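Local coordinates for conserved hypothetical exported protein (PDB 4JJA) that is of unknown function but is probably an exported exo-beta-N-acetylmuramidase acting on peptidoglycan, at residues 110-115 against 211-216; 143-148 against 225-230; 219-224 against 249-254; 240-245 against 264-269. One frame throughout, in Å; residues are numbered along the deposited sequence.

Interaction 1: 110-115 against 211-216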
# COMPACT_ATOMS: atom_id res chain seq x y z
N GLN A 110 -4.09 -7.77 -1.89
CA GLN A 110 -4.83 -6.62 -1.34
C GLN A 110 -3.88 -5.52 -0.88
O GLN A 110 -3.12 -5.71 0.09
CB GLN A 110 -5.75 -7.05 -0.20
CG GLN A 110 -6.59 -5.91 0.35
CD GLN A 110 -7.54 -5.35 -0.70
OE1 GLN A 110 -8.44 -6.04 -1.16
NE2 GLN A 110 -7.33 -4.10 -1.09
N ASP A 111 -3.99 -4.35 -1.52
CA ASP A 111 -3.21 -3.16 -1.27
C ASP A 111 -3.99 -2.17 -0.39
O ASP A 111 -5.21 -2.31 -0.21
CB ASP A 111 -2.92 -2.49 -2.67
CG ASP A 111 -2.09 -1.29 -2.57
OD1 ASP A 111 -1.07 -1.34 -1.86
OD2 ASP A 111 -2.47 -0.25 -3.18
N VAL A 112 -3.35 -1.09 0.08
CA VAL A 112 -4.03 -0.05 0.86
C VAL A 112 -3.98 1.35 0.26
O VAL A 112 -4.52 2.28 0.82
CB VAL A 112 -3.56 -0.03 2.33
CG1 VAL A 112 -3.80 -1.41 2.99
CG2 VAL A 112 -2.13 0.34 2.43
N GLY A 113 -3.32 1.49 -0.89
CA GLY A 113 -3.35 2.76 -1.64
C GLY A 113 -2.42 3.87 -1.28
O GLY A 113 -2.73 5.03 -1.49
N LEU A 114 -1.25 3.53 -0.73
CA LEU A 114 -0.28 4.50 -0.32
C LEU A 114 1.03 4.29 -1.05
O LEU A 114 1.51 3.18 -1.25
CB LEU A 114 0.01 4.40 1.18
CG LEU A 114 -0.93 5.19 2.08
CD1 LEU A 114 -0.80 6.70 1.80
CD2 LEU A 114 -2.35 4.64 2.01
N ARG A 115 1.66 5.41 -1.39
CA ARG A 115 2.98 5.35 -2.06
C ARG A 115 4.06 4.65 -1.24
O ARG A 115 4.96 4.06 -1.79
CB ARG A 115 3.40 6.76 -2.42
CG ARG A 115 4.60 6.86 -3.31
CD ARG A 115 4.93 8.29 -3.65
NE ARG A 115 5.36 9.03 -2.50
CZ ARG A 115 5.14 10.33 -2.29
NH1 ARG A 115 4.43 11.06 -3.15
NH2 ARG A 115 5.59 10.90 -1.16
N TYR A 211 -14.76 0.13 0.02
CA TYR A 211 -14.57 -1.27 0.29
C TYR A 211 -13.83 -1.48 1.57
O TYR A 211 -12.82 -0.83 1.81
CB TYR A 211 -13.82 -1.91 -0.85
CG TYR A 211 -13.52 -3.39 -0.70
CD1 TYR A 211 -14.47 -4.37 -0.95
CD2 TYR A 211 -12.24 -3.82 -0.36
CE1 TYR A 211 -14.14 -5.70 -0.86
CE2 TYR A 211 -11.90 -5.14 -0.30
CZ TYR A 211 -12.86 -6.09 -0.58
OH TYR A 211 -12.47 -7.42 -0.49
N ARG A 212 -14.30 -2.44 2.36
CA ARG A 212 -13.69 -2.80 3.64
C ARG A 212 -12.99 -4.14 3.51
O ARG A 212 -13.52 -5.06 2.92
CB ARG A 212 -14.77 -2.86 4.72
CG ARG A 212 -15.35 -1.51 4.97
CD ARG A 212 -16.37 -1.45 6.06
NE ARG A 212 -15.88 -1.49 7.39
CZ ARG A 212 -15.57 -0.41 8.11
NH1 ARG A 212 -15.62 0.80 7.62
NH2 ARG A 212 -15.22 -0.60 9.35
N LEU A 213 -11.78 -4.21 4.00
CA LEU A 213 -10.92 -5.36 3.80
C LEU A 213 -11.31 -6.46 4.78
O LEU A 213 -11.33 -6.24 5.97
CB LEU A 213 -9.46 -4.98 4.05
CG LEU A 213 -8.76 -4.32 2.88
CD1 LEU A 213 -9.39 -3.16 2.24
CD2 LEU A 213 -7.34 -4.04 3.22
N PRO A 214 -11.60 -7.67 4.28
CA PRO A 214 -11.96 -8.75 5.20
C PRO A 214 -10.79 -9.28 6.00
O PRO A 214 -11.01 -9.82 7.10
CB PRO A 214 -12.51 -9.82 4.25
CG PRO A 214 -11.80 -9.55 2.89
CD PRO A 214 -11.73 -8.07 2.85
N ILE A 215 -9.58 -9.16 5.44
CA ILE A 215 -8.35 -9.78 5.98
C ILE A 215 -7.33 -8.63 6.18
O ILE A 215 -7.06 -7.87 5.24
CB ILE A 215 -7.77 -10.85 4.97
CG1 ILE A 215 -8.81 -11.97 4.70
CG2 ILE A 215 -6.44 -11.38 5.44
CD1 ILE A 215 -8.39 -13.00 3.64
N PRO A 216 -6.69 -8.56 7.36
CA PRO A 216 -5.73 -7.46 7.56
C PRO A 216 -4.56 -7.55 6.59
O PRO A 216 -3.93 -8.60 6.50
CB PRO A 216 -5.22 -7.68 9.01
CG PRO A 216 -5.45 -9.18 9.21
CD PRO A 216 -6.75 -9.46 8.53
O HOH W 1 -9.78 -8.32 -0.59
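Gln-110 and Tyr-211 are joined through one water. Its oxygen lies 2.7 Å from OE1 of Gln-110, to which it donates, and 2.8 Å from OH of Tyr-211. Directly, OE1 only brushes CE2 of the tyrosine ring, and the amide and ring planes are 32° apart. NE2, at the other end of the amide, has two carbonyl acceptors. It donates to its neighbour's carbonyl, Asp-111 O, at 2.9 Å. That bond is nearly straight and meets a lone pair in the carbonyl plane. NE2 also donates to Pro-143 O, in the loop after strand 136-140. A flipped amide would turn OE1 toward these two oxygens, so the amide is probably fixed in this sense. Leu-213 packs against the same side chain. Its CD2 comes to 3.5 Å from Gln-110 CG, while CD1 lies near NE2. The bend of Gln-110 at chi2 (63°) lays both CG and the amide along the leucine. Val-112 CG1 touches CD2 of Leu-213 more loosely, at 4.4 Å. The contact links the loop after strand 104-107, in the parallel sheet, to the loop that leads into helix 224-233. Gln-110 thus offers an apolar stem to Leu-213, and its polar end reaches Tyr-211 through water.

Interaction 2: 143-148 against 225-230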
# COMPACT_ATOMS: atom_id res chain seq x y z
N PRO A 143 -10.19 -3.88 -4.83
CA PRO A 143 -10.36 -2.46 -4.54
C PRO A 143 -9.19 -1.82 -3.83
O PRO A 143 -8.45 -2.49 -3.14
CB PRO A 143 -11.61 -2.42 -3.62
CG PRO A 143 -12.38 -3.60 -4.04
CD PRO A 143 -11.32 -4.65 -4.29
N ASN A 144 -9.07 -0.51 -4.03
CA ASN A 144 -8.20 0.31 -3.21
C ASN A 144 -9.07 0.89 -2.11
O ASN A 144 -9.98 1.67 -2.42
CB ASN A 144 -7.57 1.41 -4.08
CG ASN A 144 -6.66 2.33 -3.31
OD1 ASN A 144 -6.64 2.32 -2.07
ND2 ASN A 144 -5.95 3.19 -4.06
N PRO A 145 -8.84 0.54 -0.83
CA PRO A 145 -9.70 1.08 0.23
C PRO A 145 -9.56 2.58 0.41
O PRO A 145 -10.39 3.21 1.04
CB PRO A 145 -9.24 0.32 1.47
CG PRO A 145 -7.78 0.00 1.17
CD PRO A 145 -7.75 -0.30 -0.29
N ASN A 146 -8.47 3.14 -0.13
CA ASN A 146 -8.21 4.58 -0.18
C ASN A 146 -8.29 5.09 -1.64
O ASN A 146 -7.64 6.05 -2.02
CB ASN A 146 -6.85 4.91 0.48
CG ASN A 146 -6.94 4.86 1.98
OD1 ASN A 146 -7.77 5.58 2.57
ND2 ASN A 146 -6.03 4.13 2.62
N GLY A 147 -9.14 4.45 -2.43
CA GLY A 147 -9.31 4.78 -3.84
C GLY A 147 -10.21 5.95 -4.11
O GLY A 147 -10.38 6.32 -5.28
N HIS A 148 -10.77 6.53 -3.06
CA HIS A 148 -11.78 7.56 -3.17
C HIS A 148 -11.19 8.95 -3.27
O HIS A 148 -11.96 9.92 -3.44
CB HIS A 148 -12.76 7.49 -1.99
CG HIS A 148 -12.09 7.53 -0.65
ND1 HIS A 148 -11.31 6.48 -0.20
CD2 HIS A 148 -12.05 8.48 0.32
CE1 HIS A 148 -10.82 6.80 1.00
NE2 HIS A 148 -11.27 8.00 1.34
N LYS A 225 -10.21 1.82 10.48
CA LYS A 225 -9.81 3.07 11.06
C LYS A 225 -8.31 3.30 10.82
O LYS A 225 -7.88 4.39 10.41
CB LYS A 225 -10.11 3.11 12.56
CG LYS A 225 -10.23 4.49 13.13
CD LYS A 225 -11.59 5.13 12.77
CE LYS A 225 -12.77 4.56 13.53
NZ LYS A 225 -13.98 5.09 12.87
N ALA A 226 -7.52 2.26 11.08
CA ALA A 226 -6.07 2.34 10.88
C ALA A 226 -5.79 2.61 9.41
O ALA A 226 -4.93 3.40 9.07
CB ALA A 226 -5.43 1.03 11.32
N ILE A 227 -6.49 1.93 8.50
CA ILE A 227 -6.27 2.07 7.04
C ILE A 227 -6.61 3.48 6.59
O ILE A 227 -5.94 4.03 5.73
CB ILE A 227 -7.02 0.96 6.28
CG1 ILE A 227 -6.31 -0.37 6.56
CG2 ILE A 227 -7.10 1.27 4.75
CD1 ILE A 227 -7.01 -1.58 6.12
N TYR A 228 -7.68 4.05 7.12
CA TYR A 228 -8.04 5.39 6.75
C TYR A 228 -7.13 6.47 7.32
O TYR A 228 -6.92 7.51 6.71
CB TYR A 228 -9.49 5.70 7.10
CG TYR A 228 -10.51 4.84 6.36
CD1 TYR A 228 -10.41 4.61 4.98
CD2 TYR A 228 -11.63 4.36 7.00
CE1 TYR A 228 -11.35 3.87 4.28
CE2 TYR A 228 -12.60 3.62 6.31
CZ TYR A 228 -12.48 3.37 4.97
OH TYR A 228 -13.44 2.65 4.30
N LEU A 229 -6.62 6.24 8.53
CA LEU A 229 -5.67 7.15 9.17
C LEU A 229 -4.24 7.02 8.68
O LEU A 229 -3.46 7.95 8.80
CB LEU A 229 -5.73 6.97 10.70
CG LEU A 229 -6.94 7.61 11.39
CD1 LEU A 229 -7.03 7.12 12.83
CD2 LEU A 229 -6.85 9.12 11.32
N TYR A 230 -3.90 5.86 8.10
CA TYR A 230 -2.57 5.54 7.66
C TYR A 230 -1.90 6.66 6.83
O TYR A 230 -0.72 6.97 7.10
CB TYR A 230 -2.59 4.16 6.98
CG TYR A 230 -1.29 3.61 6.50
CD1 TYR A 230 -0.30 3.21 7.37
CD2 TYR A 230 -1.10 3.36 5.16
CE1 TYR A 230 0.90 2.68 6.91
CE2 TYR A 230 0.08 2.83 4.69
CZ TYR A 230 1.09 2.52 5.54
OH TYR A 230 2.27 1.99 5.04
O HOH W 2 -12.77 1.96 1.84
O HOH W 3 -7.60 7.82 4.08
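This is a buried loop-to-helix contact: the loop after strand 136-140 packs against helix 224-233. One direct hydrogen bond and two water bridges hold it. Asn-146 ND2 donates to Ile-227 O at 3.1 Å, almost straight at 176°. The acceptor lies in the asparagine amide plane, but the donor sits above the plane of the helix carbonyl. ND2 also bonds to Val-112 O, so this amide ties the helix to a second loop. Its OD1 receives a bond from a water 2.7 Å away, and that water also donates to Tyr-228 O. The Tyr-228 ring presents its edge to the turn. Pro-145 O lies near the ring plane, 3.4 Å from CE1. A second water donates to Pro-145 O and accepts from Tyr-228 OH, which lies 2.6 Å from it. The apolar share is Pro-145 CG against Ile-227 CG2, 3.9 Å apart. Chi1 of Ile-227 (-70°) turns CG2 to Pro-145 and to the Asn-146 amide. Leu-213 touches both Pro-145 and Ile-227. The loop makes a type I turn from Asn-144 to Gly-147. Within it, Asn-144 OD1 accepts from Asn-146 N at 2.8 Å, an Asx turn. Beyond the contact, helix 294-300 packs on Tyr-228, where Trp-298 meets the ring edge-to-face.

Interaction 3: 219-224 against 249-254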
# COMPACT_ATOMS: atom_id res chain seq x y z
N PRO A 219 0.01 -6.74 9.76
CA PRO A 219 -0.49 -6.99 11.13
C PRO A 219 -0.96 -5.70 11.86
O PRO A 219 -1.91 -5.72 12.64
CB PRO A 219 0.70 -7.62 11.81
CG PRO A 219 1.36 -8.42 10.68
CD PRO A 219 1.23 -7.51 9.49
N ASN A 220 -0.23 -4.61 11.64
CA ASN A 220 -0.50 -3.34 12.33
C ASN A 220 -1.47 -2.43 11.57
O ASN A 220 -1.62 -1.28 11.93
CB ASN A 220 0.80 -2.62 12.76
CG ASN A 220 1.46 -3.36 13.89
OD1 ASN A 220 0.95 -3.36 14.99
ND2 ASN A 220 2.53 -4.07 13.60
N LEU A 221 -2.16 -2.98 10.58
CA LEU A 221 -3.33 -2.33 9.95
C LEU A 221 -4.53 -3.22 10.20
O LEU A 221 -5.07 -3.87 9.30
CB LEU A 221 -3.09 -2.09 8.44
CG LEU A 221 -2.01 -1.06 8.12
CD1 LEU A 221 -1.76 -1.03 6.61
CD2 LEU A 221 -2.42 0.32 8.63
N PRO A 222 -4.96 -3.29 11.48
CA PRO A 222 -5.88 -4.35 11.84
C PRO A 222 -7.30 -4.06 11.48
O PRO A 222 -8.10 -5.01 11.51
CB PRO A 222 -5.74 -4.43 13.35
CG PRO A 222 -5.37 -3.04 13.73
CD PRO A 222 -4.40 -2.62 12.67
N ASN A 223 -7.64 -2.80 11.26
CA ASN A 223 -9.01 -2.37 11.04
C ASN A 223 -9.08 -1.22 10.01
O ASN A 223 -8.04 -0.71 9.55
CB ASN A 223 -9.72 -2.02 12.36
CG ASN A 223 -9.09 -0.84 13.07
OD1 ASN A 223 -8.34 -0.11 12.48
ND2 ASN A 223 -9.37 -0.69 14.33
N MSE A 224 -10.30 -0.83 9.65
CA MSE A 224 -10.45 0.19 8.67
C MSE A 224 -10.07 1.58 9.20
O MSE A 224 -9.60 2.42 8.42
CB MSE A 224 -11.84 0.20 8.05
CG MSE A 224 -12.13 -1.08 7.24
SE MSE A 224 -10.82 -1.40 5.87
CE MSE A 224 -11.11 0.18 4.82
N LEU A 249 -4.06 -0.19 19.40
CA LEU A 249 -4.53 0.85 18.51
C LEU A 249 -3.46 1.34 17.53
O LEU A 249 -3.25 2.54 17.35
CB LEU A 249 -5.10 2.02 19.34
CG LEU A 249 -6.32 1.74 20.18
CD1 LEU A 249 -6.65 2.97 21.06
CD2 LEU A 249 -7.51 1.32 19.34
N PRO A 250 -2.78 0.41 16.84
CA PRO A 250 -1.76 0.87 15.89
C PRO A 250 -2.35 1.71 14.79
O PRO A 250 -3.41 1.44 14.26
CB PRO A 250 -1.16 -0.42 15.35
CG PRO A 250 -2.26 -1.40 15.47
CD PRO A 250 -2.99 -1.04 16.77
N PHE A 251 -1.63 2.78 14.45
CA PHE A 251 -2.04 3.76 13.45
C PHE A 251 -3.27 4.55 13.82
O PHE A 251 -3.78 5.30 13.00
CB PHE A 251 -2.13 3.20 12.02
CG PHE A 251 -0.79 2.84 11.44
CD1 PHE A 251 0.01 3.80 10.88
CD2 PHE A 251 -0.32 1.56 11.52
CE1 PHE A 251 1.25 3.46 10.39
CE2 PHE A 251 0.90 1.25 11.02
CZ PHE A 251 1.70 2.18 10.49
N GLN A 252 -3.68 4.49 15.09
CA GLN A 252 -4.89 5.16 15.54
C GLN A 252 -4.65 6.07 16.73
O GLN A 252 -5.58 6.60 17.32
CB GLN A 252 -5.97 4.14 15.88
CG GLN A 252 -6.41 3.28 14.69
CD GLN A 252 -6.99 1.97 15.13
OE1 GLN A 252 -8.18 1.91 15.45
NE2 GLN A 252 -6.16 0.94 15.25
N VAL A 253 -3.37 6.22 17.11
CA VAL A 253 -2.90 7.06 18.21
C VAL A 253 -1.57 7.68 17.81
O VAL A 253 -0.91 7.18 16.88
CB VAL A 253 -2.76 6.26 19.53
CG1 VAL A 253 -4.03 5.51 19.94
CG2 VAL A 253 -1.57 5.29 19.41
N TYR A 254 -1.16 8.72 18.53
CA TYR A 254 0.23 9.15 18.44
C TYR A 254 0.69 9.67 19.77
O TYR A 254 -0.10 10.22 20.53
CB TYR A 254 0.48 10.16 17.31
CG TYR A 254 -0.17 11.49 17.46
CD1 TYR A 254 -1.48 11.70 17.02
CD2 TYR A 254 0.50 12.57 18.02
CE1 TYR A 254 -2.06 12.96 17.09
CE2 TYR A 254 -0.08 13.80 18.11
CZ TYR A 254 -1.35 14.02 17.65
OH TYR A 254 -1.95 15.26 17.73
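The N-terminal end of helix 224-233 meets a type II turn, Leu-249 to Gln-252, that leads into strand 253-256. Asn-223 ND2 donates to Gln-252 OE1 at 3.1 Å, with an N-H...O angle of 165°. The two side chains approach from opposite directions, their amide planes 75° apart. The donor stands above the glutamine carbonyl plane and is not on a lone pair. Asn-223 is also the N-cap: its OD1 accepts from Ala-226 N, so one amide caps the helix and grips the turn. Its chi1 of 64° goes with this double use, OD1 reaching back to the helix while ND2 faces Gln-252. Gln-252 is steadied in turn by NE2 donating to Pro-250 O at 3.0 Å. The turn itself closes through Gln-252 N bonding to Leu-249 O. Phe-251 fills the third position of the turn, where phi is positive, and its ring meets the loop before the helix. Asn-220 O lies at the edge of that ring, near its plane, 3.2 Å from CD2. Leu-221 CD2 touches the same ring carbon obliquely at 3.8 Å. Pro-250 touches two residues of the loop: its CB is 3.6 Å from Asn-220 OD1, and its CG is 3.7 Å from Pro-222 CD. Tyr-230, farther along the helix, meets the Phe-251 ring edge-to-face.

Interaction 4: 240-245 against 264-269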
# COMPACT_ATOMS: atom_id res chain seq x y z
N PRO A 240 10.45 10.60 15.72
CA PRO A 240 10.53 9.68 16.86
C PRO A 240 9.21 9.33 17.55
O PRO A 240 9.20 8.61 18.54
CB PRO A 240 11.45 10.40 17.83
CG PRO A 240 11.78 11.66 17.25
CD PRO A 240 10.98 11.92 16.05
N VAL A 241 8.12 9.87 17.06
CA VAL A 241 6.81 9.73 17.70
C VAL A 241 6.29 8.31 17.46
O VAL A 241 6.35 7.80 16.35
CB VAL A 241 5.82 10.79 17.15
CG1 VAL A 241 4.47 10.62 17.69
CG2 VAL A 241 6.35 12.18 17.40
N SER A 242 5.75 7.68 18.50
CA SER A 242 5.08 6.40 18.34
C SER A 242 3.70 6.62 17.71
O SER A 242 2.96 7.54 18.11
CB SER A 242 4.87 5.70 19.71
OG SER A 242 4.06 4.52 19.56
N LEU A 243 3.33 5.70 16.82
CA LEU A 243 2.00 5.69 16.23
C LEU A 243 1.20 4.48 16.70
O LEU A 243 0.19 4.08 16.08
CB LEU A 243 2.07 5.82 14.71
CG LEU A 243 2.97 4.86 13.95
CD1 LEU A 243 2.45 3.43 13.89
CD2 LEU A 243 3.18 5.37 12.52
N GLY A 244 1.64 3.88 17.81
CA GLY A 244 0.86 2.81 18.43
C GLY A 244 1.25 1.40 18.10
O GLY A 244 0.54 0.47 18.53
N ARG A 245 2.32 1.18 17.35
CA ARG A 245 2.82 -0.21 17.26
C ARG A 245 3.15 -0.67 18.69
O ARG A 245 3.77 0.05 19.44
CB ARG A 245 4.02 -0.34 16.38
CG ARG A 245 3.76 -0.09 14.90
CD ARG A 245 5.12 -0.23 14.18
NE ARG A 245 5.10 0.28 12.81
CZ ARG A 245 4.75 -0.40 11.75
NH1 ARG A 245 4.49 -1.69 11.84
NH2 ARG A 245 4.75 0.19 10.55
N TYR A 264 -4.30 11.52 27.14
CA TYR A 264 -4.20 10.13 26.78
C TYR A 264 -2.75 9.68 26.89
O TYR A 264 -1.85 10.44 26.59
CB TYR A 264 -4.74 9.92 25.37
CG TYR A 264 -4.61 8.52 24.84
CD1 TYR A 264 -5.39 7.48 25.36
CD2 TYR A 264 -3.74 8.23 23.82
CE1 TYR A 264 -5.25 6.17 24.89
CE2 TYR A 264 -3.61 6.96 23.32
CZ TYR A 264 -4.34 5.93 23.87
OH TYR A 264 -4.17 4.66 23.42
N ASN A 265 -2.56 8.43 27.26
CA ASN A 265 -1.26 7.83 27.26
C ASN A 265 -1.35 6.36 26.95
O ASN A 265 -2.44 5.76 27.04
CB ASN A 265 -0.50 8.11 28.55
CG ASN A 265 -1.19 7.62 29.76
OD1 ASN A 265 -1.36 6.41 29.97
ND2 ASN A 265 -1.54 8.57 30.62
N PHE A 266 -0.25 5.79 26.52
CA PHE A 266 -0.12 4.39 26.16
C PHE A 266 1.29 3.95 26.30
O PHE A 266 2.19 4.76 26.26
CB PHE A 266 -0.63 4.14 24.73
CG PHE A 266 0.11 4.89 23.67
CD1 PHE A 266 -0.28 6.17 23.31
CD2 PHE A 266 1.20 4.32 23.01
CE1 PHE A 266 0.43 6.85 22.31
CE2 PHE A 266 1.86 5.04 21.99
CZ PHE A 266 1.48 6.30 21.65
N THR A 267 1.52 2.66 26.42
CA THR A 267 2.85 2.12 26.50
C THR A 267 3.01 1.00 25.50
O THR A 267 2.44 -0.09 25.66
CB THR A 267 3.15 1.57 27.93
OG1 THR A 267 2.92 2.62 28.89
CG2 THR A 267 4.57 1.01 28.02
N PRO A 268 3.80 1.22 24.45
CA PRO A 268 4.09 0.14 23.53
C PRO A 268 4.71 -1.07 24.24
O PRO A 268 5.63 -0.93 25.08
CB PRO A 268 5.05 0.79 22.52
CG PRO A 268 4.71 2.25 22.61
CD PRO A 268 4.49 2.46 24.07
N ARG A 269 4.27 -2.29 23.90
CA ARG A 269 4.78 -3.53 24.45
C ARG A 269 5.34 -4.40 23.35
O ARG A 269 5.00 -4.25 22.17
CB ARG A 269 3.67 -4.26 25.19
CG ARG A 269 3.12 -3.48 26.32
CD ARG A 269 4.15 -3.09 27.38
NE ARG A 269 3.53 -2.47 28.53
CZ ARG A 269 4.18 -1.97 29.56
NH1 ARG A 269 5.50 -2.01 29.60
NH2 ARG A 269 3.53 -1.41 30.56
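Ser-242 and Phe-266 meet where an ST turn in segment 240-245 packs on the strand 265-266, an outer strand of the three-stranded antiparallel sheet. The polar bond of the turn runs from Gly-244 N to Ser-242 OG at 3.1 Å, with an angle of 163°. The same hydroxyl lies at the ring edge. The packing across the contact is led by Phe-266. Ser-242 OG approaches the ring near its plane, 3.3 Å from CE2, and Ser-242 CB follows at 3.8 Å from that carbon. With the serine chi1 at 173°, OG can meet both Gly-244 N and the ring. Gly-244 CA reaches the same ring carbon obliquely at 4.3 Å. Gly-244 has phi 97°, which suits glycine. The charged group has its partners outside the contact. CB of Arg-245 points away from 264-269; NH2 forms a salt bridge with Glu-237 and binds a glycerol that probably came from crystallisation. The Arg-245 backbone stays in the contact. Beyond Phe-266, Pro-268 is in a loop and bonds through its backbone to Asn-281. Pro-268 CG lies 3.9 Å from Ser-242 OG, and its CB is 3.4 Å from Arg-245 O.

In the fold
Interactions 1 and 2 lie near the centre of the folded chain, their centres about 7 Å apart. They touch through hydrogen bonds, and their segments alternate along the sequence. Both start from loops after strands of the six-stranded parallel sheet. Interaction 1 closes before interaction 3 opens, whereas the segments of 2 and 3 alternate. The centres of 2 and 3 are about 12 Å apart, and both involve helix 224-233 or its start. Interaction 4 is farther out, its centre about 11 Å from that of interaction 3 and 23 Å from that of interaction 1. Interactions 3 and 4 reach the same three-stranded antiparallel sheet, and Phe-251 N bonds to Leu-243 O. The helix 224-233 region therefore joins the loops of the parallel sheet to the second, antiparallel sheet.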